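Local coordinates for protein lytic Polysaccharide Monooxygenase (Phytophthora infestans, PDB 6Z5Y) that probably oxidises pectin during plant infection, as the copper-binding, presumably catalytic part of a secreted lytic polysaccharide monooxygenase, at residues 70-81 / 164-172; 94-105 / 142-153. One frame throughout, in Å; residues are numbered along the deposited sequence. Where two conformers were deposited one is given.

Contact 1 (70-81 / 164-172)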
loop_
_atom_site.group_PDB
_atom_site.type_symbol
_atom_site.label_atom_id
_atom_site.label_comp_id
_atom_site.label_asym_id
_atom_site.label_seq_id
_atom_site.Cartn_x
_atom_site.Cartn_y
_atom_site.Cartn_z
ATOM N N CYS A 70 -1.169 5.466 -9.287
ATOM C CA CYS A 70 -2.440 4.787 -9.014
ATOM C C CYS A 70 -2.467 3.343 -9.512
ATOM O O CYS A 70 -3.468 2.656 -9.340
ATOM C CB CYS A 70 -3.633 5.560 -9.549
ATOM S SG CYS A 70 -3.798 7.179 -8.751
ATOM N N GLY A 71 -1.376 2.839 -10.092
ATOM C CA GLY A 71 -1.420 1.454 -10.574
ATOM C C GLY A 71 -2.522 1.256 -11.578
ATOM O O GLY A 71 -2.688 2.045 -12.519
ATOM N N PHE A 72 -3.286 0.186 -11.382
ATOM C CA PHE A 72 -4.393 -0.213 -12.268
ATOM C C PHE A 72 -5.684 0.495 -11.888
ATOM O O PHE A 72 -6.670 0.335 -12.605
ATOM C CB PHE A 72 -4.554 -1.727 -12.219
ATOM C CG PHE A 72 -3.333 -2.509 -12.604
ATOM C CD1 PHE A 72 -3.079 -2.826 -13.913
ATOM C CD2 PHE A 72 -2.427 -2.948 -11.659
ATOM C CE1 PHE A 72 -1.965 -3.588 -14.251
ATOM C CE2 PHE A 72 -1.309 -3.687 -11.985
ATOM C CZ PHE A 72 -1.070 -4.008 -13.297
ATOM N N THR A 73 -5.696 1.195 -10.762
ATOM C CA THR A 73 -6.925 1.795 -10.267
ATOM C C THR A 73 -7.110 3.157 -10.896
ATOM O O THR A 73 -6.160 3.832 -11.298
ATOM C CB THR A 73 -6.937 1.880 -8.736
ATOM O OG1 THR A 73 -5.924 2.789 -8.279
ATOM C CG2 THR A 73 -6.778 0.516 -8.090
ATOM N N ASP A 74 -8.368 3.568 -10.940
ATOM C CA ASP A 74 -8.783 4.813 -11.633
ATOM C C ASP A 74 -9.150 5.891 -10.636
ATOM O O ASP A 74 -10.214 5.832 -10.013
ATOM C CB ASP A 74 -9.971 4.504 -12.532
ATOM C CG ASP A 74 -10.398 5.673 -13.375
ATOM O OD1 ASP A 74 -9.687 6.712 -13.327
ATOM O OD2 ASP A 74 -11.354 5.501 -14.157
ATOM N N PRO A 75 -8.336 6.938 -10.487
ATOM C CA PRO A 75 -8.702 7.993 -9.547
ATOM C C PRO A 75 -9.921 8.786 -10.001
ATOM O O PRO A 75 -10.523 9.481 -9.186
ATOM C CB PRO A 75 -7.452 8.862 -9.528
ATOM C CG PRO A 75 -6.818 8.639 -10.878
ATOM C CD PRO A 75 -7.074 7.185 -11.191
ATOM N N LYS A 76 -10.245 8.713 -11.290
ATOM C CA LYS A 76 -11.430 9.396 -11.845
ATOM C C LYS A 76 -12.626 8.449 -11.875
ATOM O O LYS A 76 -13.633 8.736 -12.496
ATOM C CB LYS A 76 -11.116 9.967 -13.219
ATOM C CG LYS A 76 -10.173 11.159 -13.150
ATOM C CD LYS A 76 -10.821 12.387 -12.524
ATOM C CE LYS A 76 -10.054 13.709 -12.603
ATOM N NZ LYS A 76 -10.830 14.873 -12.069
ATOM N N GLY A 77 -12.579 7.350 -11.160
ATOM C CA GLY A 77 -13.739 6.469 -11.066
ATOM C C GLY A 77 -14.837 7.051 -10.204
ATOM O O GLY A 77 -14.709 8.124 -9.562
ATOM N N LYS A 78 -15.925 6.325 -10.139
ATOM C CA LYS A 78 -17.073 6.725 -9.343
ATOM C C LYS A 78 -16.683 6.746 -7.871
ATOM O O LYS A 78 -16.236 5.720 -7.334
ATOM C CB LYS A 78 -18.184 5.710 -9.540
ATOM C CG LYS A 78 -19.419 6.015 -8.729
ATOM C CD LYS A 78 -20.558 5.134 -9.079
ATOM C CE LYS A 78 -21.675 5.190 -8.059
ATOM N NZ LYS A 78 -22.703 4.158 -8.305
ATOM N N PRO A 79 -16.831 7.868 -7.148
ATOM C CA PRO A 79 -16.442 7.870 -5.732
ATOM C C PRO A 79 -17.244 6.854 -4.911
ATOM O O PRO A 79 -18.440 6.692 -5.085
ATOM C CB PRO A 79 -16.639 9.323 -5.273
ATOM C CG PRO A 79 -16.478 10.114 -6.595
ATOM C CD PRO A 79 -17.163 9.226 -7.617
ATOM N N SER A 80 -16.528 6.222 -3.976
ATOM C CA SER A 80 -17.071 5.227 -3.047
ATOM C C SER A 80 -17.346 5.852 -1.692
ATOM O O SER A 80 -16.686 6.792 -1.283
ATOM C CB SER A 80 -16.130 4.086 -2.901
ATOM O OG SER A 80 -16.130 3.313 -4.083
ATOM N N GLU A 81 -18.291 5.292 -0.976
ATOM C CA GLU A 81 -18.579 5.776 0.393
ATOM C C GLU A 81 -17.531 5.260 1.363
ATOM O O GLU A 81 -17.132 4.103 1.296
ATOM C CB GLU A 81 -19.932 5.263 0.835
ATOM C CG GLU A 81 -21.032 5.922 0.061
ATOM C CD GLU A 81 -21.263 7.356 0.524
ATOM O OE1 GLU A 81 -21.086 7.609 1.733
ATOM O OE2 GLU A 81 -21.593 8.226 -0.299
ATOM N N TYR A 164 2.721 -2.007 -4.864
ATOM C CA TYR A 164 1.263 -2.029 -5.006
ATOM C C TYR A 164 0.779 -0.622 -4.673
ATOM O O TYR A 164 1.151 -0.050 -3.641
ATOM C CB TYR A 164 0.634 -3.051 -4.060
ATOM C CG TYR A 164 1.063 -4.465 -4.321
ATOM C CD1 TYR A 164 2.233 -4.940 -3.781
ATOM C CD2 TYR A 164 0.307 -5.315 -5.116
ATOM C CE1 TYR A 164 2.663 -6.227 -4.017
ATOM C CE2 TYR A 164 0.752 -6.605 -5.392
ATOM C CZ TYR A 164 1.925 -7.062 -4.818
ATOM O OH TYR A 164 2.361 -8.340 -5.085
ATOM N N LYS A 165 -0.080 -0.089 -5.537
ATOM C CA LYS A 165 -0.660 1.226 -5.374
ATOM C C LYS A 165 -2.120 1.165 -5.748
ATOM O O LYS A 165 -2.474 0.623 -6.793
ATOM C CB LYS A 165 0.046 2.245 -6.267
ATOM C CG LYS A 165 1.419 2.646 -5.789
ATOM C CD LYS A 165 2.189 3.479 -6.780
ATOM C CE LYS A 165 2.848 2.618 -7.830
ATOM N NZ LYS A 165 3.382 3.443 -8.943
ATOM N N ASN A 166 -2.940 1.822 -4.915
ATOM C CA ASN A 166 -4.347 2.060 -5.282
ATOM C C ASN A 166 -4.651 3.535 -5.041
ATOM O O ASN A 166 -4.131 4.148 -4.099
ATOM C CB ASN A 166 -5.311 1.250 -4.414
ATOM C CG ASN A 166 -5.085 -0.242 -4.358
ATOM O OD1 ASN A 166 -5.472 -0.847 -3.354
ATOM N ND2 ASN A 166 -4.564 -0.864 -5.402
ATOM N N CYS A 167 -5.550 4.060 -5.844
ATOM C CA CYS A 167 -6.176 5.373 -5.658
ATOM C C CYS A 167 -7.675 5.095 -5.683
ATOM O O CYS A 167 -8.139 4.524 -6.658
ATOM C CB CYS A 167 -5.824 6.351 -6.776
ATOM S SG CYS A 167 -4.069 6.744 -6.778
ATOM N N ILE A 168 -8.374 5.533 -4.631
ATOM C CA ILE A 168 -9.816 5.257 -4.491
ATOM C C ILE A 168 -10.507 6.543 -4.104
ATOM O O ILE A 168 -10.344 7.026 -2.983
ATOM C CB ILE A 168 -10.082 4.160 -3.450
ATOM C CG1 ILE A 168 -9.297 2.884 -3.797
ATOM C CG2 ILE A 168 -11.569 3.894 -3.393
ATOM C CD1 ILE A 168 -9.453 1.752 -2.807
ATOM N N PRO A 169 -11.272 7.152 -5.029
ATOM C CA PRO A 169 -11.955 8.380 -4.692
ATOM C C PRO A 169 -13.086 8.054 -3.723
ATOM O O PRO A 169 -13.826 7.075 -3.941
ATOM C CB PRO A 169 -12.502 8.879 -6.036
ATOM C CG PRO A 169 -12.641 7.605 -6.885
ATOM C CD PRO A 169 -11.497 6.713 -6.434
ATOM N N LEU A 170 -13.266 8.923 -2.733
ATOM C CA LEU A 170 -14.315 8.763 -1.717
ATOM C C LEU A 170 -15.242 9.966 -1.750
ATOM O O LEU A 170 -14.822 11.084 -2.001
ATOM C CB LEU A 170 -13.727 8.618 -0.319
ATOM C CG LEU A 170 -12.670 7.521 -0.158
ATOM C CD1 LEU A 170 -12.244 7.396 1.288
ATOM C CD2 LEU A 170 -13.167 6.185 -0.645
ATOM N N THR A 171 -16.482 9.709 -1.402
ATOM C CA THR A 171 -17.501 10.751 -1.288
ATOM C C THR A 171 -17.284 11.586 -0.034
ATOM O O THR A 171 -16.711 11.157 0.943
ATOM C CB THR A 171 -18.886 10.111 -1.255
ATOM O OG1 THR A 171 -18.971 9.246 -0.119
ATOM C CG2 THR A 171 -19.200 9.287 -2.478
ATOM N N GLY A 172 -17.800 12.799 -0.080
ATOM C CA GLY A 172 -17.891 13.686 1.092
ATOM C C GLY A 172 -19.104 14.568 1.043
ATOM O O GLY A 172 -19.539 14.946 -0.070
HETATM O O HOH W 1 -3.418 -1.178 -8.815
HETATM O O HOH W 2 -10.451 3.865 -7.927
#
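C70 and C167 are joined by a disulfide, SG to SG 2.0 Å, with chi3 at -81°. It ties the loop 70-81 covalently to the strand end 164-172. The CB of P75 packs near the CB of C167.

The polar contacts form two groups. At the C70 end, T73 OG1 accepts a nearly straight bond from C167 N at 2.8 Å. The same hydroxyl donates to C70 O at 2.7 Å, in the carbonyl plane and on a lone pair. Its chi1 of 66° sets OG1 between the backbone N and the carbonyl carbon, where it serves both partners. C70 O also takes T73 N, which closes the type II' turn 70-73. There a water links F72 N to K165 O. At the far end the backbones pair through a single bridge. S80 N donates to P169 O at 2.8 Å. T171 N donates to S80 O at 2.9 Å. A weak bond joins T171 OG1 to E81 OE2.

Between these groups the P169 ring packs into the bend of the loop, against backbone carbonyls. Its CG is 3.4 Å from G77 O and 3.6 Å from P75 O. A water lies within bonding distance of both D74 O and C167 O.

Y164, which starts the segment 164-172, belongs to the copper site. K165 NZ is held by the carbonyls of F66 and E68, just before the loop. In the chain the loop follows helix 56-60 and precedes strand 88-90; it lies along strand 158-170. That strand also pairs with strand 143-155, through N166 and F147 and through I168 and L145.

Contact 2 (94-105 / 142-153). With CU (copper (II) ion), chain C.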
loop_
_atom_site.group_PDB
_atom_site.type_symbol
_atom_site.label_atom_id
_atom_site.label_comp_id
_atom_site.label_asym_id
_atom_site.label_seq_id
_atom_site.Cartn_x
_atom_site.Cartn_y
_atom_site.Cartn_z
ATOM N N ILE A 94 -2.786 -10.852 3.513
ATOM C CA ILE A 94 -1.480 -10.300 3.124
ATOM C C ILE A 94 -0.394 -11.369 3.307
ATOM O O ILE A 94 -0.227 -11.864 4.431
ATOM C CB ILE A 94 -1.177 -9.024 3.922
ATOM C CG1 ILE A 94 -2.182 -7.918 3.615
ATOM C CG2 ILE A 94 0.258 -8.602 3.679
ATOM C CD1 ILE A 94 -2.073 -6.731 4.538
ATOM N N VAL A 95 0.299 -11.722 2.222
ATOM C CA VAL A 95 1.248 -12.856 2.249
ATOM C C VAL A 95 2.650 -12.422 1.930
ATOM O O VAL A 95 3.475 -13.307 1.746
ATOM C CB VAL A 95 0.836 -14.015 1.309
ATOM C CG1 VAL A 95 -0.569 -14.495 1.552
ATOM C CG2 VAL A 95 1.081 -13.664 -0.164
ATOM N N HIS A 96 2.945 -11.127 1.855
ATOM C CA HIS A 96 4.328 -10.651 1.706
ATOM C C HIS A 96 4.636 -9.673 2.816
ATOM O O HIS A 96 3.770 -8.867 3.159
ATOM C CB HIS A 96 4.568 -9.931 0.379
ATOM C CG HIS A 96 4.004 -10.636 -0.808
ATOM N ND1 HIS A 96 4.392 -11.899 -1.195
ATOM C CD2 HIS A 96 3.129 -10.221 -1.740
ATOM C CE1 HIS A 96 3.722 -12.232 -2.288
ATOM N NE2 HIS A 96 2.956 -11.218 -2.661
ATOM N N ALA A 97 5.850 -9.737 3.341
ATOM C CA ALA A 97 6.341 -8.751 4.307
ATOM C C ALA A 97 6.510 -7.393 3.641
ATOM O O ALA A 97 6.682 -7.284 2.437
ATOM C CB ALA A 97 7.636 -9.188 4.899
ATOM N N GLY A 98 6.501 -6.348 4.453
ATOM C CA GLY A 98 6.924 -5.005 4.029
ATOM C C GLY A 98 5.939 -3.927 4.455
ATOM O O GLY A 98 4.811 -4.226 4.869
ATOM N N PRO A 99 6.368 -2.671 4.351
ATOM C CA PRO A 99 5.576 -1.567 4.867
ATOM C C PRO A 99 4.417 -1.193 3.937
ATOM O O PRO A 99 4.503 -1.295 2.710
ATOM C CB PRO A 99 6.599 -0.427 4.920
ATOM C CG PRO A 99 7.579 -0.765 3.808
ATOM C CD PRO A 99 7.695 -2.273 3.859
ATOM N N CYS A 100 3.365 -0.684 4.553
ATOM C CA CYS A 100 2.231 -0.164 3.793
ATOM C C CYS A 100 1.632 0.997 4.558
ATOM O O CYS A 100 1.898 1.231 5.757
ATOM C CB CYS A 100 1.215 -1.230 3.416
ATOM S SG CYS A 100 -0.017 -1.645 4.652
ATOM N N GLU A 101 0.816 1.764 3.839
ATOM C CA GLU A 101 0.221 2.964 4.405
ATOM C C GLU A 101 -0.984 3.375 3.584
ATOM O O GLU A 101 -1.112 3.047 2.406
ATOM C CB GLU A 101 1.262 4.063 4.528
ATOM C CG GLU A 101 1.847 4.461 3.200
ATOM C CD GLU A 101 3.167 5.201 3.312
ATOM O OE1 GLU A 101 4.108 4.650 3.933
ATOM O OE2 GLU A 101 3.296 6.270 2.715
ATOM N N ILE A 102 -1.848 4.127 4.243
ATOM C CA ILE A 102 -3.074 4.701 3.638
ATOM C C ILE A 102 -3.058 6.192 3.902
ATOM O O ILE A 102 -2.856 6.629 5.065
ATOM C CB ILE A 102 -4.334 4.060 4.210
ATOM C CG1 ILE A 102 -4.365 2.561 3.961
ATOM C CG2 ILE A 102 -5.584 4.720 3.624
ATOM C CD1 ILE A 102 -5.461 1.805 4.681
ATOM N N TRP A 103 -3.320 6.957 2.856
ATOM C CA TRP A 103 -3.460 8.417 2.900
ATOM C C TRP A 103 -4.853 8.807 2.454
ATOM O O TRP A 103 -5.432 8.160 1.575
ATOM C CB TRP A 103 -2.450 9.049 1.950
ATOM C CG TRP A 103 -1.016 8.853 2.305
ATOM C CD1 TRP A 103 -0.285 7.703 2.212
ATOM C CD2 TRP A 103 -0.124 9.858 2.757
ATOM N NE1 TRP A 103 1.008 7.929 2.593
ATOM C CE2 TRP A 103 1.136 9.249 2.932
ATOM C CE3 TRP A 103 -0.249 11.237 3.002
ATOM C CZ2 TRP A 103 2.268 9.965 3.303
ATOM C CZ3 TRP A 103 0.876 11.946 3.373
ATOM C CH2 TRP A 103 2.107 11.303 3.532
ATOM N N LEU A 104 -5.366 9.878 3.019
ATOM C CA LEU A 104 -6.589 10.547 2.537
ATOM C C LEU A 104 -6.153 11.940 2.120
ATOM O O LEU A 104 -5.736 12.753 2.980
ATOM C CB LEU A 104 -7.669 10.593 3.626
ATOM C CG LEU A 104 -8.083 9.242 4.166
ATOM C CD1 LEU A 104 -9.109 9.407 5.256
ATOM C CD2 LEU A 104 -8.613 8.320 3.083
ATOM N N ASP A 105 -6.104 12.188 0.830
ATOM C CA ASP A 105 -5.370 13.347 0.294
ATOM C C ASP A 105 -3.993 13.365 0.957
ATOM O O ASP A 105 -3.276 12.340 0.903
ATOM C CB ASP A 105 -6.211 14.623 0.357
ATOM C CG ASP A 105 -7.507 14.495 -0.441
ATOM O OD1 ASP A 105 -7.447 13.875 -1.505
ATOM O OD2 ASP A 105 -8.520 15.078 0.007
ATOM N N GLY A 142 -14.946 15.351 -0.118
ATOM C CA GLY A 142 -14.478 14.010 -0.447
ATOM C C GLY A 142 -12.990 13.967 -0.282
ATOM O O GLY A 142 -12.376 14.872 0.283
ATOM N N CYS A 143 -12.400 12.933 -0.809
ATOM C CA CYS A 143 -10.934 12.785 -0.685
ATOM C C CYS A 143 -10.511 11.705 -1.653
ATOM O O CYS A 143 -11.308 10.855 -2.019
ATOM C CB CYS A 143 -10.457 12.427 0.719
ATOM S SG CYS A 143 -11.229 10.917 1.307
ATOM N N MET A 144 -9.256 11.708 -1.999
ATOM C CA MET A 144 -8.650 10.551 -2.656
ATOM C C MET A 144 -7.945 9.698 -1.606
ATOM O O MET A 144 -6.973 10.146 -0.974
ATOM C CB MET A 144 -7.628 11.004 -3.695
ATOM C CG MET A 144 -7.072 9.858 -4.530
ATOM S SD MET A 144 -8.309 8.990 -5.497
ATOM C CE MET A 144 -8.950 10.343 -6.449
ATOM N N LEU A 145 -8.404 8.460 -1.472
ATOM C CA LEU A 145 -7.650 7.477 -0.670
ATOM C C LEU A 145 -6.516 6.944 -1.532
ATOM O O LEU A 145 -6.712 6.608 -2.689
ATOM C CB LEU A 145 -8.567 6.355 -0.220
ATOM C CG LEU A 145 -7.879 5.274 0.630
ATOM C CD1 LEU A 145 -8.883 4.598 1.565
ATOM C CD2 LEU A 145 -7.211 4.199 -0.225
ATOM N N ARG A 146 -5.317 6.925 -0.966
ATOM C CA ARG A 146 -4.182 6.303 -1.647
ATOM C C ARG A 146 -3.571 5.263 -0.742
ATOM O O ARG A 146 -3.271 5.530 0.430
ATOM C CB ARG A 146 -3.154 7.332 -2.092
ATOM C CG ARG A 146 -3.669 8.212 -3.223
ATOM C CD ARG A 146 -2.627 9.207 -3.693
ATOM N NE ARG A 146 -3.078 10.020 -4.825
ATOM C CZ ARG A 146 -3.799 11.140 -4.737
ATOM N NH1 ARG A 146 -4.151 11.636 -3.557
ATOM N NH2 ARG A 146 -4.154 11.786 -5.836
ATOM N N PHE A 147 -3.385 4.080 -1.299
ATOM C CA PHE A 147 -2.715 2.946 -0.630
ATOM C C PHE A 147 -1.388 2.721 -1.304
ATOM O O PHE A 147 -1.321 2.705 -2.554
ATOM C CB PHE A 147 -3.596 1.709 -0.757
ATOM C CG PHE A 147 -2.999 0.433 -0.236
ATOM C CD1 PHE A 147 -2.765 0.290 1.117
ATOM C CD2 PHE A 147 -2.606 -0.583 -1.090
ATOM C CE1 PHE A 147 -2.247 -0.915 1.598
ATOM C CE2 PHE A 147 -2.076 -1.766 -0.614
ATOM C CZ PHE A 147 -1.896 -1.929 0.731
ATOM N N TYR A 148 -0.371 2.499 -0.504
ATOM C CA TYR A 148 0.976 2.146 -0.977
ATOM C C TYR A 148 1.450 0.955 -0.171
ATOM O O TYR A 148 1.376 0.994 1.069
ATOM C CB TYR A 148 1.936 3.299 -0.772
ATOM C CG TYR A 148 1.599 4.576 -1.493
ATOM C CD1 TYR A 148 0.713 5.496 -0.980
ATOM C CD2 TYR A 148 2.205 4.870 -2.714
ATOM C CE1 TYR A 148 0.425 6.675 -1.689
ATOM C CE2 TYR A 148 1.937 6.026 -3.422
ATOM C CZ TYR A 148 1.040 6.930 -2.908
ATOM O OH TYR A 148 0.755 8.114 -3.558
ATOM N N TRP A 149 2.027 -0.000 -0.857
ATOM C CA TRP A 149 2.582 -1.192 -0.193
ATOM C C TRP A 149 3.858 -1.567 -0.945
ATOM O O TRP A 149 3.826 -1.771 -2.169
ATOM C CB TRP A 149 1.572 -2.337 -0.214
ATOM C CG TRP A 149 1.997 -3.647 0.368
ATOM C CD1 TRP A 149 2.887 -3.875 1.371
ATOM C CD2 TRP A 149 1.450 -4.920 -0.000
ATOM N NE1 TRP A 149 2.963 -5.216 1.624
ATOM C CE2 TRP A 149 2.062 -5.881 0.825
ATOM C CE3 TRP A 149 0.481 -5.326 -0.922
ATOM C CZ2 TRP A 149 1.744 -7.243 0.726
ATOM C CZ3 TRP A 149 0.185 -6.661 -1.026
ATOM C CH2 TRP A 149 0.801 -7.609 -0.219
ATOM N N LEU A 150 4.960 -1.607 -0.216
ATOM C CA LEU A 150 6.230 -2.118 -0.755
ATOM C C LEU A 150 6.424 -3.515 -0.213
ATOM O O LEU A 150 6.808 -3.703 0.954
ATOM C CB LEU A 150 7.355 -1.201 -0.326
ATOM C CG LEU A 150 8.695 -1.536 -0.966
ATOM C CD1 LEU A 150 8.689 -1.155 -2.419
ATOM C CD2 LEU A 150 9.850 -0.940 -0.226
ATOM N N ALA A 151 6.071 -4.496 -1.050
ATOM C CA ALA A 151 6.200 -5.898 -0.660
ATOM C C ALA A 151 7.620 -6.342 -0.944
ATOM O O ALA A 151 8.233 -5.992 -1.963
ATOM C CB ALA A 151 5.212 -6.732 -1.417
ATOM N N LEU A 152 8.166 -7.075 -0.002
ATOM C CA LEU A 152 9.528 -7.641 -0.049
ATOM C C LEU A 152 9.356 -9.148 -0.228
ATOM O O LEU A 152 8.672 -9.785 0.595
ATOM C CB LEU A 152 10.253 -7.310 1.254
ATOM C CG LEU A 152 10.223 -5.847 1.679
ATOM C CD1 LEU A 152 10.807 -5.722 3.077
ATOM C CD2 LEU A 152 10.991 -4.972 0.691
ATOM N N GLN A 153 9.921 -9.725 -1.278
ATOM C CA GLN A 153 9.699 -11.180 -1.509
ATOM C C GLN A 153 10.970 -11.743 -2.125
ATOM O O GLN A 153 11.771 -11.013 -2.726
ATOM C CB GLN A 153 8.450 -11.500 -2.358
ATOM C CG GLN A 153 8.177 -12.999 -2.581
ATOM C CD GLN A 153 6.925 -13.293 -3.387
ATOM O OE1 GLN A 153 6.493 -12.492 -4.227
ATOM N NE2 GLN A 153 6.353 -14.468 -3.162
HETATM CU CU CU C . 1.807 -11.144 -4.191
HETATM O O HOH W 3 3.288 -6.480 4.444
HETATM O O HOH W 4 7.559 -11.709 2.049
HETATM O O HOH W 5 -4.060 10.409 -0.940
HETATM O O HOH W 6 -5.297 14.281 -3.079
#
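The edge of the W149 indole meets two carbonyls in the ring plane: P99 O is 3.3 Å from CD1 and H96 O is 3.6 Å from CZ2. A151 CB lies over one face, 3.9 Å above the plane and offset toward the rim. With CG anti to the backbone N (chi1 177°), the far end of the indole comes close to segment 94-105. Y164 stacks on this indole. The H96 ring is nearly parallel to W149 but slid aside, with planes at 30° and little overlap. V95 CG2 lies over one face of the imidazole. The Q153 amide approaches it obliquely. The R146 guanidinium has M144 CG over its centre, 3.4 Å above the plane, and two waters at its edge. Both waters also bond to D105. The W103 indole NH points in its ring plane to E101 OE2, 2.8 Å away. R57 makes a cation-pi contact with W103.

Strands 100-104 and 143-153 run antiparallel in the core sheet of the LPMO beta-sandwich. E101 pairs with Y148 and W103 with R146 as hydrogen-bonded pairs. Their side chains lie on the face that meets helix 56-60, where Y148 OH is held by D61. On the other face stand the non-hydrogen-bonded pairs C100 with W149, I102 with F147, and L104 with L145. There I102 CG1 meets the edge of the F147 ring, and C100 SG lies obliquely to the F147 and W149 rings.

D105 ends the pairing. Its N bonds to M144 O, and its OD1 takes M144 N at 2.9 Å from 46° above the carboxylate plane. Near the other end, the loop 94-99 brings H96 NE2 to the copper at 1.9 Å. H1 completes the histidine brace, the copper-binding motif of these enzymes.

In the fold
Contact 2 lies at the centre of the chain and is buried. Contact 1 is about 13 Å from it, centre to centre, and only partly buried. Both use the same five-stranded sheet: strand 158-170 of contact 1 lies beside strand 143-155 of contact 2. A probable backbone bond from L170 N to C143 O helps join them, and the M144 thioether packs against P75 and P169. Contact 2 is regular strand pairing with aromatic packing. Contact 1 is a loop fixed by a disulfide, a threonine hydroxyl and one short bridge. The copper site draws on segments of both, though Y164 takes no part in contact 1 itself.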